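Local atomic coordinates of isoflavone reductase (Medicago sativa, PDB entry 2GAS), a protein that reduces 2'-hydroxyisoflavones to chiral isoflavanones with NADPH, giving the penultimate intermediate of the alfalfa defence compound medicarpin. Residues V105-P110 with P146-C151; V176-D181 with K240-E245. One frame throughout, in Å; residues are numbered along the deposited sequence.

Contact 1 (V105-P110 with P146-C151)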
ATOM      1  N   VAL A 105     -22.003   3.356  -6.481  1.00 19.63           N
ATOM      2  CA  VAL A 105     -20.758   2.633  -6.212  1.00 18.78           C
ATOM      3  C   VAL A 105     -20.927   1.190  -5.751  1.00 17.60           C
ATOM      4  O   VAL A 105     -21.608   0.913  -4.762  1.00 18.18           O
ATOM      5  CB  VAL A 105     -19.894   3.403  -5.190  1.00 17.61           C
ATOM      6  CG1 VAL A 105     -18.582   2.661  -4.936  1.00 18.03           C
ATOM      7  CG2 VAL A 105     -19.605   4.797  -5.722  1.00 20.37           C
ATOM      8  N   LYS A 106     -20.289   0.277  -6.482  1.00 17.40           N
ATOM      9  CA  LYS A 106     -20.343  -1.145  -6.173  1.00 17.95           C
ATOM     10  C   LYS A 106     -19.205  -1.587  -5.258  1.00 17.38           C
ATOM     11  O   LYS A 106     -19.281  -2.644  -4.632  1.00 17.06           O
ATOM     12  CB  LYS A 106     -20.324  -1.959  -7.469  1.00 17.95           C
ATOM     13  CG  LYS A 106     -21.502  -1.632  -8.371  1.00 20.46           C
ATOM     14  CD  LYS A 106     -21.508  -2.471  -9.637  1.00 23.49           C
ATOM     15  CE  LYS A 106     -22.648  -2.047 -10.547  1.00 25.34           C
ATOM     16  NZ  LYS A 106     -22.637  -2.783 -11.838  1.00 28.99           N
ATOM     17  N   LYS A 107     -18.153  -0.780  -5.173  1.00 16.63           N
ATOM     18  CA  LYS A 107     -17.035  -1.120  -4.297  1.00 18.04           C
ATOM     19  C   LYS A 107     -16.093   0.056  -4.117  1.00 17.57           C
ATOM     20  O   LYS A 107     -15.741   0.728  -5.079  1.00 17.75           O
ATOM     21  CB  LYS A 107     -16.263  -2.328  -4.851  1.00 19.30           C
ATOM     22  CG  LYS A 107     -15.239  -2.897  -3.874  1.00 24.84           C
ATOM     23  CD  LYS A 107     -15.144  -4.423  -3.960  1.00 29.81           C
ATOM     24  CE  LYS A 107     -14.533  -4.872  -5.275  1.00 30.48           C
ATOM     25  NZ  LYS A 107     -14.432  -6.360  -5.373  1.00 31.47           N
ATOM     26  N   PHE A 108     -15.702   0.307  -2.872  1.00 16.20           N
ATOM     27  CA  PHE A 108     -14.786   1.393  -2.551  1.00 15.24           C
ATOM     28  C   PHE A 108     -13.550   0.852  -1.856  1.00 15.25           C
ATOM     29  O   PHE A 108     -13.659   0.087  -0.895  1.00 13.95           O
ATOM     30  CB  PHE A 108     -15.468   2.424  -1.639  1.00 16.18           C
ATOM     31  CG  PHE A 108     -14.538   3.493  -1.105  1.00 16.74           C
ATOM     32  CD1 PHE A 108     -13.670   4.176  -1.954  1.00 15.66           C
ATOM     33  CD2 PHE A 108     -14.563   3.846   0.243  1.00 15.81           C
ATOM     34  CE1 PHE A 108     -12.846   5.194  -1.463  1.00 16.44           C
ATOM     35  CE2 PHE A 108     -13.744   4.861   0.736  1.00 14.23           C
ATOM     36  CZ  PHE A 108     -12.890   5.532  -0.111  1.00 15.48           C
ATOM     37  N   PHE A 109     -12.381   1.228  -2.374  1.00 13.45           N
ATOM     38  CA  PHE A 109     -11.102   0.843  -1.788  1.00 13.49           C
ATOM     39  C   PHE A 109     -10.526   2.074  -1.110  1.00 14.68           C
ATOM     40  O   PHE A 109     -10.051   2.986  -1.786  1.00 15.89           O
ATOM     41  CB  PHE A 109     -10.078   0.412  -2.851  1.00 15.37           C
ATOM     42  CG  PHE A 109     -10.266  -0.982  -3.381  1.00 15.53           C
ATOM     43  CD1 PHE A 109     -11.302  -1.279  -4.260  1.00 15.32           C
ATOM     44  CD2 PHE A 109      -9.360  -1.991  -3.048  1.00 14.33           C
ATOM     45  CE1 PHE A 109     -11.434  -2.557  -4.809  1.00 16.55           C
ATOM     46  CE2 PHE A 109      -9.482  -3.279  -3.593  1.00 15.49           C
ATOM     47  CZ  PHE A 109     -10.517  -3.561  -4.474  1.00 14.23           C
ATOM     48  N   PRO A 110     -10.576   2.139   0.227  1.00 14.06           N
ATOM     49  CA  PRO A 110     -10.001   3.329   0.858  1.00 14.97           C
ATOM     50  C   PRO A 110      -8.471   3.277   0.817  1.00 16.52           C
ATOM     51  O   PRO A 110      -7.885   2.276   0.394  1.00 15.72           O
ATOM     52  CB  PRO A 110     -10.562   3.276   2.280  1.00 14.49           C
ATOM     53  CG  PRO A 110     -10.754   1.803   2.510  1.00 13.78           C
ATOM     54  CD  PRO A 110     -11.330   1.331   1.201  1.00 13.11           C
ATOM     55  N   PRO A 146     -20.072  -0.440   0.169  1.00 17.98           N
ATOM     56  CA  PRO A 146     -19.431  -1.737  -0.086  1.00 16.18           C
ATOM     57  C   PRO A 146     -17.932  -1.469  -0.169  1.00 15.91           C
ATOM     58  O   PRO A 146     -17.500  -0.568  -0.892  1.00 16.89           O
ATOM     59  CB  PRO A 146     -20.039  -2.172  -1.418  1.00 18.15           C
ATOM     60  CG  PRO A 146     -20.297  -0.862  -2.106  1.00 18.51           C
ATOM     61  CD  PRO A 146     -20.859  -0.000  -0.996  1.00 18.15           C
ATOM     62  N   TYR A 147     -17.142  -2.252   0.555  1.00 14.49           N
ATOM     63  CA  TYR A 147     -15.706  -2.009   0.610  1.00 15.75           C
ATOM     64  C   TYR A 147     -14.765  -3.197   0.466  1.00 16.71           C
ATOM     65  O   TYR A 147     -15.168  -4.354   0.497  1.00 17.14           O
ATOM     66  CB  TYR A 147     -15.374  -1.347   1.951  1.00 16.67           C
ATOM     67  CG  TYR A 147     -15.706  -2.228   3.146  1.00 19.18           C
ATOM     68  CD1 TYR A 147     -16.964  -2.184   3.744  1.00 18.57           C
ATOM     69  CD2 TYR A 147     -14.766  -3.132   3.659  1.00 18.54           C
ATOM     70  CE1 TYR A 147     -17.283  -3.009   4.825  1.00 21.41           C
ATOM     71  CE2 TYR A 147     -15.080  -3.969   4.741  1.00 20.74           C
ATOM     72  CZ  TYR A 147     -16.341  -3.894   5.317  1.00 20.92           C
ATOM     73  OH  TYR A 147     -16.667  -4.698   6.387  1.00 25.33           O
ATOM     74  N   THR A 148     -13.489  -2.865   0.295  1.00 15.44           N
ATOM     75  CA  THR A 148     -12.405  -3.841   0.265  1.00 14.02           C
ATOM     76  C   THR A 148     -11.191  -3.096   0.810  1.00 13.28           C
ATOM     77  O   THR A 148     -10.856  -2.008   0.334  1.00 13.16           O
ATOM     78  CB  THR A 148     -12.077  -4.373  -1.140  1.00 13.22           C
ATOM     79  OG1 THR A 148     -13.200  -5.101  -1.653  1.00 16.54           O
ATOM     80  CG2 THR A 148     -10.867  -5.323  -1.070  1.00 16.56           C
ATOM     81  N   TYR A 149     -10.566  -3.662   1.836  1.00 14.06           N
ATOM     82  CA  TYR A 149      -9.382  -3.062   2.449  1.00 14.91           C
ATOM     83  C   TYR A 149      -8.193  -3.846   1.918  1.00 15.02           C
ATOM     84  O   TYR A 149      -8.039  -5.024   2.227  1.00 14.57           O
ATOM     85  CB  TYR A 149      -9.447  -3.191   3.972  1.00 13.67           C
ATOM     86  CG  TYR A 149     -10.687  -2.588   4.594  1.00 12.48           C
ATOM     87  CD1 TYR A 149     -11.267  -3.168   5.717  1.00 13.05           C
ATOM     88  CD2 TYR A 149     -11.265  -1.427   4.073  1.00 15.33           C
ATOM     89  CE1 TYR A 149     -12.399  -2.607   6.315  1.00 14.01           C
ATOM     90  CE2 TYR A 149     -12.393  -0.861   4.663  1.00 15.42           C
ATOM     91  CZ  TYR A 149     -12.950  -1.455   5.779  1.00 14.69           C
ATOM     92  OH  TYR A 149     -14.063  -0.891   6.364  1.00 16.83           O
ATOM     93  N   LEU A 150      -7.359  -3.191   1.116  1.00 13.91           N
ATOM     94  CA  LEU A 150      -6.204  -3.856   0.515  1.00 14.05           C
ATOM     95  C   LEU A 150      -4.996  -3.708   1.436  1.00 15.05           C
ATOM     96  O   LEU A 150      -4.366  -2.658   1.494  1.00 15.28           O
ATOM     97  CB  LEU A 150      -5.926  -3.249  -0.864  1.00 14.35           C
ATOM     98  CG  LEU A 150      -5.084  -4.017  -1.896  1.00 13.81           C
ATOM     99  CD1 LEU A 150      -3.672  -4.242  -1.366  1.00 16.88           C
ATOM    100  CD2 LEU A 150      -5.748  -5.341  -2.222  1.00 15.68           C
ATOM    101  N   CYS A 151      -4.692  -4.772   2.170  1.00 14.92           N
ATOM    102  CA  CYS A 151      -3.580  -4.773   3.113  1.00 15.52           C
ATOM    103  C   CYS A 151      -2.398  -5.497   2.479  1.00 15.88           C
ATOM    104  O   CYS A 151      -2.266  -6.719   2.588  1.00 16.22           O
ATOM    105  CB  CYS A 151      -4.020  -5.463   4.406  1.00 14.19           C
ATOM    106  SG  CYS A 151      -5.546  -4.746   5.091  1.00 17.11           S
TER
HETATM  107  O   HOH W   1      -8.321  -0.611   0.298  1.00 14.54           O
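Two backbone hydrogen bonds join the segments, both centred on Phe108: its N donates to Pro146 O (2.8 Å), and its O accepts from Thr148 N (3.2 Å). These two bonds form a single bridge, Phe108 with Tyr147. Beyond it the backbones part and a water fills in, giving hydrogen bonds to Pro110 O and Thr148 O and accepting one from Leu150 N at 2.9 Å.

The main side-chain contact is a CH-pi interaction, Thr148 CB lying 3.9 Å from the centroid of the Phe109 ring, 18° off its normal. Thr148 CG2 stands anti to the backbone N, which brings it to 3.5 Å from Phe109 CE2. A serine in place of Phe109 would probably leave Thr148 CB and CG2 without the ring they rest on and open a gap beside Thr198 and Ala201 of helix 191-202. Pro110 CG meets the Tyr149 ring at its edge, 3.6 Å from CD2.

The buried polar ends are satisfied by residues outside the two segments: Thr148 OG1 bonds to Thr207 O, Lys107 NZ to Thr207 OG1 and Ala201 O, and Tyr149 OH to Glu141. Helix 126-143, which carries the assigned proton acceptor Lys133, connects the two parallel strands, a beta-alpha-beta crossover characteristic of the NADP-binding Rossmann fold.

Contact 2 (V176-D181 with K240-E245)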
ATOM      1  N   VAL A 176      24.838  -3.988   9.018  1.00 17.16           N
ATOM      2  CA  VAL A 176      23.397  -3.860   9.172  1.00 16.63           C
ATOM      3  C   VAL A 176      22.955  -3.940  10.633  1.00 19.29           C
ATOM      4  O   VAL A 176      23.562  -4.641  11.446  1.00 17.82           O
ATOM      5  CB  VAL A 176      22.659  -4.959   8.340  1.00 19.05           C
ATOM      6  CG1 VAL A 176      22.980  -6.347   8.881  1.00 17.54           C
ATOM      7  CG2 VAL A 176      21.166  -4.716   8.344  1.00 21.67           C
ATOM      8  N   VAL A 177      21.900  -3.197  10.954  1.00 17.61           N
ATOM      9  CA  VAL A 177      21.335  -3.189  12.298  1.00 19.35           C
ATOM     10  C   VAL A 177      19.975  -3.867  12.230  1.00 19.48           C
ATOM     11  O   VAL A 177      19.146  -3.535  11.377  1.00 21.52           O
ATOM     12  CB  VAL A 177      21.154  -1.757  12.843  1.00 20.42           C
ATOM     13  CG1 VAL A 177      20.258  -1.779  14.077  1.00 23.42           C
ATOM     14  CG2 VAL A 177      22.495  -1.171  13.208  1.00 24.54           C
ATOM     15  N   ILE A 178      19.755  -4.822  13.125  1.00 16.45           N
ATOM     16  CA  ILE A 178      18.504  -5.560  13.162  1.00 17.71           C
ATOM     17  C   ILE A 178      17.719  -5.198  14.416  1.00 17.95           C
ATOM     18  O   ILE A 178      18.279  -5.157  15.514  1.00 17.63           O
ATOM     19  CB  ILE A 178      18.754  -7.098  13.162  1.00 19.69           C
ATOM     20  CG1 ILE A 178      19.554  -7.507  11.919  1.00 22.13           C
ATOM     21  CG2 ILE A 178      17.436  -7.851  13.212  1.00 19.59           C
ATOM     22  CD1 ILE A 178      21.058  -7.540  12.149  1.00 24.42           C
ATOM     23  N   LEU A 179      16.432  -4.910  14.247  1.00 14.87           N
ATOM     24  CA  LEU A 179      15.583  -4.589  15.381  1.00 16.58           C
ATOM     25  C   LEU A 179      15.089  -5.906  15.962  1.00 16.36           C
ATOM     26  O   LEU A 179      14.514  -6.729  15.253  1.00 17.61           O
ATOM     27  CB  LEU A 179      14.398  -3.730  14.940  1.00 16.85           C
ATOM     28  CG  LEU A 179      14.767  -2.477  14.150  1.00 19.07           C
ATOM     29  CD1 LEU A 179      13.498  -1.674  13.925  1.00 21.03           C
ATOM     30  CD2 LEU A 179      15.804  -1.646  14.894  1.00 20.18           C
ATOM     31  N   GLY A 180      15.313  -6.107  17.254  1.00 17.10           N
ATOM     32  CA  GLY A 180      14.895  -7.350  17.874  1.00 16.72           C
ATOM     33  C   GLY A 180      15.806  -8.475  17.431  1.00 18.42           C
ATOM     34  O   GLY A 180      16.900  -8.211  16.930  1.00 19.27           O
ATOM     35  N   ASP A 181      15.364  -9.723  17.578  1.00 16.74           N
ATOM     36  CA  ASP A 181      16.220 -10.849  17.200  1.00 19.16           C
ATOM     37  C   ASP A 181      16.271 -11.182  15.713  1.00 18.29           C
ATOM     38  O   ASP A 181      17.076 -12.011  15.287  1.00 19.50           O
ATOM     39  CB  ASP A 181      15.860 -12.109  18.006  1.00 20.82           C
ATOM     40  CG  ASP A 181      14.514 -12.699  17.636  1.00 23.63           C
ATOM     41  OD1 ASP A 181      14.202 -13.797  18.148  1.00 24.92           O
ATOM     42  OD2 ASP A 181      13.764 -12.090  16.848  1.00 23.24           O
ATOM     43  N   LYS A 240      26.678  -7.684  11.751  1.00 19.23           N
ATOM     44  CA  LYS A 240      25.339  -7.565  12.310  1.00 19.28           C
ATOM     45  C   LYS A 240      25.284  -7.116  13.759  1.00 18.15           C
ATOM     46  O   LYS A 240      26.076  -7.549  14.596  1.00 18.39           O
ATOM     47  CB  LYS A 240      24.606  -8.905  12.200  1.00 19.43           C
ATOM     48  CG  LYS A 240      24.548  -9.484  10.797  1.00 20.49           C
ATOM     49  CD  LYS A 240      23.962 -10.886  10.823  1.00 22.63           C
ATOM     50  CE  LYS A 240      23.995 -11.521   9.444  1.00 22.47           C
ATOM     51  NZ  LYS A 240      25.384 -11.563   8.914  1.00 21.94           N
ATOM     52  N   THR A 241      24.329  -6.237  14.039  1.00 17.37           N
ATOM     53  CA  THR A 241      24.095  -5.725  15.380  1.00 18.37           C
ATOM     54  C   THR A 241      22.605  -5.883  15.638  1.00 19.10           C
ATOM     55  O   THR A 241      21.792  -5.414  14.843  1.00 18.27           O
ATOM     56  CB  THR A 241      24.462  -4.234  15.487  1.00 19.19           C
ATOM     57  OG1 THR A 241      25.878  -4.084  15.333  1.00 21.14           O
ATOM     58  CG2 THR A 241      24.049  -3.673  16.843  1.00 22.92           C
ATOM     59  N   TYR A 242      22.252  -6.574  16.724  1.00 16.53           N
ATOM     60  CA  TYR A 242      20.849  -6.777  17.088  1.00 17.62           C
ATOM     61  C   TYR A 242      20.550  -5.877  18.281  1.00 19.30           C
ATOM     62  O   TYR A 242      21.291  -5.867  19.265  1.00 19.19           O
ATOM     63  CB  TYR A 242      20.572  -8.243  17.450  1.00 17.56           C
ATOM     64  CG  TYR A 242      20.813  -9.219  16.319  1.00 17.38           C
ATOM     65  CD1 TYR A 242      22.101  -9.660  16.020  1.00 19.16           C
ATOM     66  CD2 TYR A 242      19.757  -9.692  15.537  1.00 19.96           C
ATOM     67  CE1 TYR A 242      22.333 -10.548  14.975  1.00 18.60           C
ATOM     68  CE2 TYR A 242      19.981 -10.580  14.482  1.00 20.24           C
ATOM     69  CZ  TYR A 242      21.269 -11.005  14.209  1.00 21.48           C
ATOM     70  OH  TYR A 242      21.491 -11.891  13.172  1.00 24.12           O
ATOM     71  N   VAL A 243      19.465  -5.119  18.183  1.00 18.49           N
ATOM     72  CA  VAL A 243      19.082  -4.182  19.233  1.00 20.22           C
ATOM     73  C   VAL A 243      17.763  -4.586  19.883  1.00 20.92           C
ATOM     74  O   VAL A 243      16.786  -4.887  19.198  1.00 19.61           O
ATOM     75  CB  VAL A 243      18.958  -2.756  18.658  1.00 20.93           C
ATOM     76  CG1 VAL A 243      18.558  -1.786  19.750  1.00 23.78           C
ATOM     77  CG2 VAL A 243      20.286  -2.334  18.037  1.00 24.27           C
ATOM     78  N   SER A 244      17.749  -4.587  21.215  1.00 22.19           N
ATOM     79  CA  SER A 244      16.571  -4.973  21.990  1.00 23.69           C
ATOM     80  C   SER A 244      15.397  -4.020  21.805  1.00 22.09           C
ATOM     81  O   SER A 244      15.582  -2.831  21.544  1.00 22.08           O
ATOM     82  CB  SER A 244      16.923  -5.032  23.476  1.00 24.62           C
ATOM     83  OG  SER A 244      17.101  -3.725  23.988  1.00 29.48           O
ATOM     84  N   GLU A 245      14.187  -4.549  21.957  1.00 21.92           N
ATOM     85  CA  GLU A 245      12.988  -3.735  21.814  1.00 22.38           C
ATOM     86  C   GLU A 245      13.019  -2.538  22.756  1.00 21.79           C
ATOM     87  O   GLU A 245      12.667  -1.433  22.364  1.00 20.88           O
ATOM     88  CB  GLU A 245      11.728  -4.552  22.097  1.00 22.99           C
ATOM     89  CG  GLU A 245      10.458  -3.729  21.920  1.00 24.61           C
ATOM     90  CD  GLU A 245       9.189  -4.521  22.145  1.00 27.52           C
ATOM     91  OE1 GLU A 245       8.102  -3.988  21.837  1.00 26.98           O
ATOM     92  OE2 GLU A 245       9.266  -5.668  22.632  1.00 29.17           O
TER
HETATM   93  O   HOH W   2      26.381  -3.925  12.561  1.00 23.39           O
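Four backbone hydrogen bonds pair Val176-Gly180 with Thr241-Val243, donors alternating between the strands. Thr241 N reaches Val176 O (3.1 Å), Ile178 N reaches Thr241 O (2.7 Å, nearly straight at 176°), Val243 N reaches Ile178 O (2.9 Å) and Gly180 N reaches Val243 O (2.7 Å). Val176 O has a second partner, a water that donates to it and also hydrogen-bonds Thr241 OG1, tying this hydroxyl to the neighbouring strand.

This is regular parallel pairing, with Val176 opposite Lys240 and so on to Leu179 opposite Val243; the two strands, 25° apart in direction, form a small sheet of their own. On the face with Ile178, its CD1 lies over the Tyr242 ring, 4.0 Å from the centroid, while Gly180 O comes to the ring edge, 3.5 Å from Tyr242 CD2. The ring is placed there by chi1 of -62°, with CG beside its own backbone N. On the other face Val177 CG1 meets Val243 CG2 at 4.0 Å.

Charged ends find partners close by: Lys240 NZ forms a salt bridge with Glu231 and a hydrogen bond with Leu238 O, and Asp181 OD2 accepts from Asn183 N. Ser244 is the N-cap of helix 245-254: its side chain caps a backbone N in the first turn, and its OG also hydrogen-bonds Gln247 OE1.

Contact 1 and contact 2 lie on opposite sides of the chain's centre, their centres about 37 Å apart and their nearest atoms about 20 Å apart, and they share no strand or sheet. They come in series: the chain completes contact 1 with strand 148-151 before strand 175-179 opens contact 2. Both join parallel strands, but contact 1 is buried and links the edge of the five-stranded sheet to the three-stranded one, whereas contact 2 is a separate two-stranded sheet near the surface, away from the annotated sites. The first belongs to the Rossmann core, beside Arg137, which by similarity binds NADP, while the second lies in the part that, as in related reductases, probably serves the substrate side.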